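Local coordinates for methylglyoxal reductase (NADPH-dependent) (Candida albicans SC5314, PDB 6KWS), which probably reduces methylglyoxal with NADPH, as a member of the dihydroflavonol-4-reductase branch of the epimerase/dehydratase family, at residues Asp138-Thr144 with Glu302-Asp308; Trp148-Trp153 with Lys169-Lys173. The protein carries 1 engineered substitution. All coordinates share one frame; numbering follows the deposited sequence.

Contact 1 (Asp138-Thr144 with Glu302-Asp308); sequences DKNAIIT and ESLATID
A small two-stranded parallel sheet joins Ile-142 and Ile-143 to Thr-306 and Ile-307, set apart from the large central sheet. Three backbone hydrogen bonds alternate across it: Thr-306 N gives to Ala-141 O (3.0 Å), Ile-143 N to Thr-306 O (2.9 Å), and Asp-308 N to Ile-143 O (2.7 Å). Ahead of this pairing, Asp-138 to Ala-141 form a type I turn, with Asp-138 OD1 accepting from Asn-140 N in an Asx turn. CB of Ala-305 packs against Ala-141 CB (3.8 Å) and Ile-143 CD1 (3.9 Å), and lies close to Asp-138 O of the turn. With CG1 of Ile-143 anti to the carbonyl carbon (chi1 -60°), its ethyl arm runs back to Ala-305 on the buried side, where Tyr-127 touches both Ile-143 and Ile-307. On the face bearing Ile-142 and Thr-306, CG2 of Ile-142 lies alongside CB of Asp-308 (3.6 Å), the two side chains pointing the same way. Asp-308 OD1 is hydrogen-bonded to Thr-310 OG1. Such staggered bonding, the N-H and C=O of Thr-306 bonding to the residues before and after its partner Ile-142, is characteristic of a parallel beta ladder, here pairing chain segments far apart in sequence.

Contact 2 (Trp148-Trp153 with Lys169-Lys173); sequences WNEISW and KFAEK
Lys-169 reaches out from helix 160-181 to the loop 148-153 and ends between two backbone carbonyls. Its NZ donates to Asn-149 O (2.7 Å), approaching in the carbonyl plane, and to Ile-151 O (2.9 Å), slightly tilted from that plane. Bends at chi2 (-91°) and chi4 curl the chain round so that the ammonium group meets both oxygens. An Asx turn, Asn-149 OD1 accepting from Ile-151 N, bends the loop between the two carbonyls, while the ND2 of the same amide is held by Ala-128 O. Glu-150 OE2 is near NZ without touching it, and may add a modest favourable field.

The aliphatic part of Lys-169 also packs on Phe-170: its CD lies over the centre of one face of the ring. Trp-153 presents its edge to the opposite face, with CE3 3.9 Å from Phe-170 CG, in a T-shaped arrangement whose planes meet at 66°. The ring of Phe-170 is thus sandwiched between a methylene and an indole edge, and at the ring's edge CZ comes close to Trp-153 N and Ser-152 C. In this extended-SDR Rossmann domain, the helix 160-181 carrying these residues also bears Lys-168, an NADPH-binding residue, next to Lys-169; Ser-152 meanwhile is the N-cap of the short helix that follows, its OG accepting from Asp-155 N.

At the other end of the loop, Trp-148 crosses Lys-169 at about a right angle. The CZ3 corner of its indole meets Lys-169 O edge-on (3.7 Å), and CH2 rests by Glu-172 CD (3.8 Å), ring and carboxylate planes 36° apart. That carboxylate forms a salt bridge with Arg-260, which in turn makes a cation-pi contact with the Trp-148 ring.

Overall arrangement
The pair illustrates how one excursion from a Rossmann core can be tied down at two ranges. From the N terminus the chain lays down strands 3-7 to 120-124, then leaves the sheet, passes helix 133-136 and enters contact 1 at 138-144; a few residues later, segment 148-153 begins contact 2. That one closes a short, mostly helical loop, when helix 160-181 brings back 169-173. The chain then completes the sheet through strands 188-194, 196-198, 234-239 and 260-269 before helix 295-303 leads to 302-308, closing contact 1 round the whole of contact 2. The centres are about 19 Å apart. The long closure joins the excursion to the C-terminal part; the short one fixes it upon a core helix.

Contact 1 (Asp138-Thr144 with Glu302-Asp308)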
ATOM      1  N   ASP A 138      12.836  -8.233  17.450  1.00 40.70           N
ATOM      2  CA  ASP A 138      13.999  -9.046  17.814  1.00 41.30           C
ATOM      3  C   ASP A 138      15.176  -8.645  16.924  1.00 44.71           C
ATOM      4  O   ASP A 138      15.210  -8.982  15.733  1.00 45.20           O
ATOM      5  CB  ASP A 138      13.685 -10.546  17.698  1.00 43.36           C
ATOM      6  CG  ASP A 138      14.914 -11.453  17.992  1.00 52.02           C
ATOM      7  OD1 ASP A 138      15.945 -10.946  18.514  1.00 49.96           O
ATOM      8  OD2 ASP A 138      14.846 -12.679  17.702  1.00 53.88           O
ATOM      9  N   LYS A 139      16.152  -7.944  17.507  1.00 44.21           N
ATOM     10  CA  LYS A 139      17.292  -7.467  16.730  1.00 42.90           C
ATOM     11  C   LYS A 139      18.066  -8.613  16.067  1.00 45.48           C
ATOM     12  O   LYS A 139      18.834  -8.363  15.122  1.00 41.32           O
ATOM     13  CB  LYS A 139      18.223  -6.643  17.633  1.00 38.79           C
ATOM     14  CG  LYS A 139      19.324  -7.487  18.240  1.00 37.14           C
ATOM     15  CD  LYS A 139      20.019  -6.826  19.373  1.00 40.52           C
ATOM     16  CE  LYS A 139      21.046  -7.781  19.961  1.00 43.03           C
ATOM     17  NZ  LYS A 139      21.878  -8.387  18.894  1.00 35.35           N
ATOM     18  N   ASN A 140      17.891  -9.855  16.531  1.00 36.59           N
ATOM     19  CA  ASN A 140      18.599 -10.989  15.950  1.00 36.76           C
ATOM     20  C   ASN A 140      17.793 -11.704  14.872  1.00 41.56           C
ATOM     21  O   ASN A 140      18.333 -12.596  14.206  1.00 40.88           O
ATOM     22  CB  ASN A 140      18.997 -11.988  17.041  1.00 43.33           C
ATOM     23  CG  ASN A 140      19.973 -11.398  18.049  1.00 41.87           C
ATOM     24  OD1 ASN A 140      20.944 -10.732  17.675  1.00 39.40           O
ATOM     25  ND2 ASN A 140      19.705 -11.619  19.332  1.00 33.84           N
ATOM     26  N   ALA A 141      16.533 -11.325  14.673  1.00 38.01           N
ATOM     27  CA  ALA A 141      15.679 -11.982  13.700  1.00 38.10           C
ATOM     28  C   ALA A 141      15.945 -11.486  12.270  1.00 42.67           C
ATOM     29  O   ALA A 141      16.292 -10.321  12.041  1.00 36.54           O
ATOM     30  CB  ALA A 141      14.215 -11.763  14.074  1.00 36.58           C
ATOM     31  N   ILE A 142      15.782 -12.400  11.303  1.00 42.32           N
ATOM     32  CA  ILE A 142      15.697 -12.074   9.880  1.00 38.76           C
ATOM     33  C   ILE A 142      14.279 -12.345   9.391  1.00 41.05           C
ATOM     34  O   ILE A 142      13.705 -13.395   9.703  1.00 46.55           O
ATOM     35  CB  ILE A 142      16.685 -12.894   9.047  1.00 40.14           C
ATOM     36  CG1 ILE A 142      18.119 -12.590   9.449  1.00 44.64           C
ATOM     37  CG2 ILE A 142      16.494 -12.566   7.594  1.00 50.05           C
ATOM     38  CD1 ILE A 142      19.124 -13.377   8.645  1.00 47.22           C
ATOM     39  N   ILE A 143      13.712 -11.413   8.619  1.00 40.68           N
ATOM     40  CA  ILE A 143      12.347 -11.545   8.112  1.00 40.06           C
ATOM     41  C   ILE A 143      12.346 -11.457   6.592  1.00 42.36           C
ATOM     42  O   ILE A 143      12.869 -10.489   6.023  1.00 42.85           O
ATOM     43  CB  ILE A 143      11.412 -10.485   8.697  1.00 37.64           C
ATOM     44  CG1 ILE A 143      11.368 -10.605  10.216  1.00 39.60           C
ATOM     45  CG2 ILE A 143      10.035 -10.651   8.091  1.00 39.17           C
ATOM     46  CD1 ILE A 143      10.376  -9.648  10.877  1.00 40.28           C
ATOM     47  N   THR A 144      11.721 -12.452   5.945  1.00 41.72           N
ATOM     48  CA  THR A 144      11.703 -12.640   4.491  1.00 44.66           C
ATOM     49  C   THR A 144      10.270 -12.841   4.005  1.00 41.00           C
ATOM     50  O   THR A 144       9.320 -12.901   4.790  1.00 39.98           O
ATOM     51  CB  THR A 144      12.545 -13.851   4.061  1.00 41.84           C
ATOM     52  OG1 THR A 144      11.865 -15.054   4.457  1.00 41.07           O
ATOM     53  CG2 THR A 144      13.954 -13.796   4.688  1.00 36.37           C
ATOM     54  N   GLU A 302      19.172  -1.636  17.726  1.00 43.48           N
ATOM     55  CA  GLU A 302      18.980  -2.353  18.980  1.00 47.91           C
ATOM     56  C   GLU A 302      17.647  -3.078  19.089  1.00 46.20           C
ATOM     57  O   GLU A 302      17.540  -3.995  19.905  1.00 47.72           O
ATOM     58  CB  GLU A 302      19.100  -1.400  20.176  1.00 45.28           C
ATOM     59  CG  GLU A 302      20.498  -1.315  20.753  1.00 56.01           C
ATOM     60  CD  GLU A 302      20.780  -0.004  21.482  1.00 68.97           C
ATOM     61  OE1 GLU A 302      19.822   0.750  21.788  1.00 68.18           O
ATOM     62  OE2 GLU A 302      21.975   0.262  21.752  1.00 73.86           O
ATOM     63  N   SER A 303      16.621  -2.698  18.312  1.00 43.08           N
ATOM     64  CA  SER A 303      15.283  -3.176  18.652  1.00 43.65           C
ATOM     65  C   SER A 303      14.415  -3.564  17.453  1.00 41.08           C
ATOM     66  O   SER A 303      13.189  -3.685  17.614  1.00 41.48           O
ATOM     67  CB  SER A 303      14.517  -2.124  19.467  1.00 41.32           C
ATOM     68  OG  SER A 303      14.216  -0.981  18.688  1.00 37.93           O
ATOM     69  N   LEU A 304      14.996  -3.762  16.266  1.00 37.74           N
ATOM     70  CA  LEU A 304      14.230  -4.185  15.100  1.00 39.58           C
ATOM     71  C   LEU A 304      14.910  -5.347  14.392  1.00 42.10           C
ATOM     72  O   LEU A 304      16.136  -5.359  14.236  1.00 42.52           O
ATOM     73  CB  LEU A 304      14.048  -3.039  14.105  1.00 40.38           C
ATOM     74  CG  LEU A 304      13.123  -1.909  14.553  1.00 41.08           C
ATOM     75  CD1 LEU A 304      13.124  -0.776  13.531  1.00 39.07           C
ATOM     76  CD2 LEU A 304      11.724  -2.450  14.781  1.00 34.44           C
ATOM     77  N   ALA A 305      14.106  -6.313  13.948  1.00 40.76           N
ATOM     78  CA  ALA A 305      14.620  -7.339  13.059  1.00 40.34           C
ATOM     79  C   ALA A 305      15.190  -6.714  11.789  1.00 38.35           C
ATOM     80  O   ALA A 305      14.943  -5.552  11.462  1.00 42.55           O
ATOM     81  CB  ALA A 305      13.530  -8.340  12.685  1.00 36.58           C
ATOM     82  N   THR A 306      15.959  -7.513  11.073  1.00 40.67           N
ATOM     83  CA  THR A 306      16.423  -7.173   9.742  1.00 40.35           C
ATOM     84  C   THR A 306      15.438  -7.720   8.725  1.00 40.72           C
ATOM     85  O   THR A 306      15.118  -8.915   8.743  1.00 38.21           O
ATOM     86  CB  THR A 306      17.810  -7.760   9.492  1.00 38.86           C
ATOM     87  OG1 THR A 306      18.715  -7.246  10.473  1.00 42.94           O
ATOM     88  CG2 THR A 306      18.292  -7.396   8.117  1.00 36.36           C
ATOM     89  N   ILE A 307      14.950  -6.845   7.854  1.00 40.40           N
ATOM     90  CA  ILE A 307      14.086  -7.258   6.757  1.00 40.91           C
ATOM     91  C   ILE A 307      14.975  -7.667   5.602  1.00 41.41           C
ATOM     92  O   ILE A 307      15.749  -6.851   5.091  1.00 45.72           O
ATOM     93  CB  ILE A 307      13.131  -6.136   6.337  1.00 39.05           C
ATOM     94  CG1 ILE A 307      12.167  -5.823   7.476  1.00 38.28           C
ATOM     95  CG2 ILE A 307      12.388  -6.527   5.077  1.00 34.03           C
ATOM     96  CD1 ILE A 307      11.478  -4.529   7.279  1.00 35.78           C
ATOM     97  N   ASP A 308      14.877  -8.928   5.194  1.00 41.41           N
ATOM     98  CA  ASP A 308      15.706  -9.450   4.110  1.00 45.25           C
ATOM     99  C   ASP A 308      14.842  -9.599   2.864  1.00 43.66           C
ATOM    100  O   ASP A 308      14.252 -10.655   2.625  1.00 45.49           O
ATOM    101  CB  ASP A 308      16.359 -10.770   4.488  1.00 46.15           C
ATOM    102  CG  ASP A 308      17.241 -11.310   3.387  1.00 47.75           C
ATOM    103  OD1 ASP A 308      17.534 -10.549   2.438  1.00 47.76           O
ATOM    104  OD2 ASP A 308      17.645 -12.492   3.474  1.00 57.87           O
TER

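Contact 2 (Trp148-Trp153 with Lys169-Lys173)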
ATOM      1  N   TRP A 148       5.214 -15.369   7.951  1.00 34.73           N
ATOM      2  CA  TRP A 148       3.825 -14.956   8.078  1.00 35.19           C
ATOM      3  C   TRP A 148       3.586 -14.387   9.467  1.00 36.26           C
ATOM      4  O   TRP A 148       4.160 -14.864  10.449  1.00 34.90           O
ATOM      5  CB  TRP A 148       2.866 -16.128   7.832  1.00 35.19           C
ATOM      6  CG  TRP A 148       2.565 -16.324   6.404  1.00 36.65           C
ATOM      7  CD1 TRP A 148       3.304 -17.020   5.491  1.00 32.03           C
ATOM      8  CD2 TRP A 148       1.448 -15.785   5.695  1.00 38.93           C
ATOM      9  NE1 TRP A 148       2.708 -16.953   4.249  1.00 31.30           N
ATOM     10  CE2 TRP A 148       1.563 -16.206   4.348  1.00 36.02           C
ATOM     11  CE3 TRP A 148       0.360 -14.988   6.066  1.00 37.70           C
ATOM     12  CZ2 TRP A 148       0.627 -15.857   3.372  1.00 36.00           C
ATOM     13  CZ3 TRP A 148      -0.575 -14.645   5.092  1.00 40.05           C
ATOM     14  CH2 TRP A 148      -0.434 -15.083   3.762  1.00 39.55           C
ATOM     15  N   ASN A 149       2.749 -13.351   9.545  1.00 38.07           N
ATOM     16  CA  ASN A 149       2.308 -12.862  10.844  1.00 37.00           C
ATOM     17  C   ASN A 149       1.561 -13.999  11.536  1.00 38.78           C
ATOM     18  O   ASN A 149       0.509 -14.451  11.055  1.00 38.51           O
ATOM     19  CB  ASN A 149       1.446 -11.597  10.704  1.00 32.07           C
ATOM     20  CG  ASN A 149       1.057 -10.974  12.057  1.00 32.02           C
ATOM     21  OD1 ASN A 149       1.281 -11.555  13.125  1.00 33.52           O
ATOM     22  ND2 ASN A 149       0.449  -9.789  12.007  1.00 35.19           N
ATOM     23  N   GLU A 150       2.098 -14.495  12.649  1.00 38.89           N
ATOM     24  CA  GLU A 150       1.459 -15.662  13.243  1.00 40.76           C
ATOM     25  C   GLU A 150       0.376 -15.295  14.249  1.00 36.60           C
ATOM     26  O   GLU A 150      -0.062 -16.163  15.009  1.00 37.37           O
ATOM     27  CB  GLU A 150       2.520 -16.602  13.863  1.00 38.67           C
ATOM     28  CG  GLU A 150       3.343 -17.336  12.776  1.00 43.31           C
ATOM     29  CD  GLU A 150       2.535 -18.379  11.974  1.00 50.57           C
ATOM     30  OE1 GLU A 150       2.412 -19.561  12.419  1.00 62.56           O
ATOM     31  OE2 GLU A 150       1.983 -17.983  10.915  1.00 55.94           O
ATOM     32  N   ILE A 151      -0.133 -14.060  14.211  1.00 35.75           N
ATOM     33  CA  ILE A 151      -1.165 -13.664  15.160  1.00 37.43           C
ATOM     34  C   ILE A 151      -2.404 -14.529  14.957  1.00 30.05           C
ATOM     35  O   ILE A 151      -2.783 -14.855  13.829  1.00 32.50           O
ATOM     36  CB  ILE A 151      -1.480 -12.161  15.027  1.00 34.01           C
ATOM     37  CG1 ILE A 151      -2.544 -11.740  16.061  1.00 34.71           C
ATOM     38  CG2 ILE A 151      -1.933 -11.825  13.616  1.00 33.44           C
ATOM     39  CD1 ILE A 151      -2.767 -10.205  16.185  1.00 41.67           C
ATOM     40  N   SER A 152      -3.030 -14.926  16.057  1.00 34.50           N
ATOM     41  CA  SER A 152      -4.279 -15.668  15.972  1.00 30.59           C
ATOM     42  C   SER A 152      -5.482 -14.756  15.703  1.00 34.37           C
ATOM     43  O   SER A 152      -5.478 -13.550  15.975  1.00 37.63           O
ATOM     44  CB  SER A 152      -4.534 -16.424  17.261  1.00 30.10           C
ATOM     45  OG  SER A 152      -4.875 -15.512  18.276  1.00 35.17           O
ATOM     46  N   TRP A 153      -6.539 -15.370  15.175  1.00 36.45           N
ATOM     47  CA  TRP A 153      -7.829 -14.701  15.085  1.00 37.20           C
ATOM     48  C   TRP A 153      -8.248 -14.153  16.434  1.00 37.78           C
ATOM     49  O   TRP A 153      -8.765 -13.037  16.533  1.00 39.92           O
ATOM     50  CB  TRP A 153      -8.879 -15.687  14.565  1.00 38.43           C
ATOM     51  CG  TRP A 153     -10.205 -15.085  14.208  1.00 41.36           C
ATOM     52  CD1 TRP A 153     -11.267 -14.884  15.044  1.00 40.90           C
ATOM     53  CD2 TRP A 153     -10.630 -14.648  12.910  1.00 43.53           C
ATOM     54  NE1 TRP A 153     -12.324 -14.340  14.349  1.00 41.84           N
ATOM     55  CE2 TRP A 153     -11.959 -14.188  13.037  1.00 42.55           C
ATOM     56  CE3 TRP A 153     -10.019 -14.607  11.652  1.00 40.95           C
ATOM     57  CZ2 TRP A 153     -12.678 -13.675  11.958  1.00 44.94           C
ATOM     58  CZ3 TRP A 153     -10.740 -14.098  10.579  1.00 38.70           C
ATOM     59  CH2 TRP A 153     -12.050 -13.638  10.740  1.00 43.25           C
ATOM     60  N   LYS A 169      -3.294  -9.888   7.474  1.00 34.59           N
ATOM     61  CA  LYS A 169      -2.860 -11.278   7.386  1.00 34.32           C
ATOM     62  C   LYS A 169      -4.005 -12.205   6.975  1.00 38.22           C
ATOM     63  O   LYS A 169      -3.823 -13.082   6.126  1.00 40.49           O
ATOM     64  CB  LYS A 169      -2.248 -11.712   8.723  1.00 36.07           C
ATOM     65  CG  LYS A 169      -1.860 -13.194   8.845  1.00 39.60           C
ATOM     66  CD  LYS A 169      -3.029 -14.018   9.414  1.00 43.49           C
ATOM     67  CE  LYS A 169      -2.622 -15.448   9.745  1.00 44.78           C
ATOM     68  NZ  LYS A 169      -1.977 -15.515  11.084  1.00 41.32           N
ATOM     69  N   PHE A 170      -5.191 -12.045   7.557  1.00 38.05           N
ATOM     70  CA  PHE A 170      -6.248 -12.982   7.190  1.00 39.88           C
ATOM     71  C   PHE A 170      -6.779 -12.709   5.793  1.00 36.85           C
ATOM     72  O   PHE A 170      -7.089 -13.653   5.065  1.00 37.25           O
ATOM     73  CB  PHE A 170      -7.362 -12.983   8.246  1.00 39.91           C
ATOM     74  CG  PHE A 170      -6.928 -13.621   9.531  1.00 39.05           C
ATOM     75  CD1 PHE A 170      -6.660 -14.995   9.577  1.00 38.39           C
ATOM     76  CD2 PHE A 170      -6.697 -12.852  10.667  1.00 39.97           C
ATOM     77  CE1 PHE A 170      -6.211 -15.609  10.742  1.00 35.93           C
ATOM     78  CE2 PHE A 170      -6.242 -13.452  11.851  1.00 39.40           C
ATOM     79  CZ  PHE A 170      -5.996 -14.842  11.886  1.00 38.83           C
ATOM     80  N   ALA A 171      -6.823 -11.436   5.374  1.00 42.69           N
ATOM     81  CA  ALA A 171      -7.179 -11.112   3.989  1.00 39.87           C
ATOM     82  C   ALA A 171      -6.243 -11.790   2.999  1.00 40.03           C
ATOM     83  O   ALA A 171      -6.691 -12.353   1.995  1.00 42.98           O
ATOM     84  CB  ALA A 171      -7.166  -9.601   3.763  1.00 36.52           C
ATOM     85  N   GLU A 172      -4.930 -11.751   3.263  1.00 39.49           N
ATOM     86  CA  GLU A 172      -3.995 -12.387   2.338  1.00 40.27           C
ATOM     87  C   GLU A 172      -4.051 -13.907   2.454  1.00 41.89           C
ATOM     88  O   GLU A 172      -3.929 -14.617   1.443  1.00 38.58           O
ATOM     89  CB  GLU A 172      -2.567 -11.890   2.574  1.00 36.83           C
ATOM     90  CG  GLU A 172      -1.709 -11.948   1.292  1.00 34.61           C
ATOM     91  CD  GLU A 172      -0.204 -11.991   1.551  1.00 39.71           C
ATOM     92  OE1 GLU A 172       0.497 -12.765   0.861  1.00 40.58           O
ATOM     93  OE2 GLU A 172       0.289 -11.252   2.434  1.00 38.54           O
ATOM     94  N   LYS A 173      -4.199 -14.422   3.683  1.00 39.59           N
ATOM     95  CA  LYS A 173      -4.364 -15.859   3.863  1.00 42.27           C
ATOM     96  C   LYS A 173      -5.538 -16.348   3.028  1.00 43.92           C
ATOM     97  O   LYS A 173      -5.474 -17.412   2.406  1.00 43.44           O
ATOM     98  CB  LYS A 173      -4.561 -16.180   5.345  1.00 39.60           C
ATOM     99  CG  LYS A 173      -4.218 -17.577   5.769  1.00 49.39           C
ATOM    100  CD  LYS A 173      -5.427 -18.439   5.908  1.00 62.02           C
ATOM    101  CE  LYS A 173      -5.192 -19.608   6.694  1.00 60.37           C
ATOM    102  NZ  LYS A 173      -4.541 -19.279   7.886  1.00 56.12           N
TER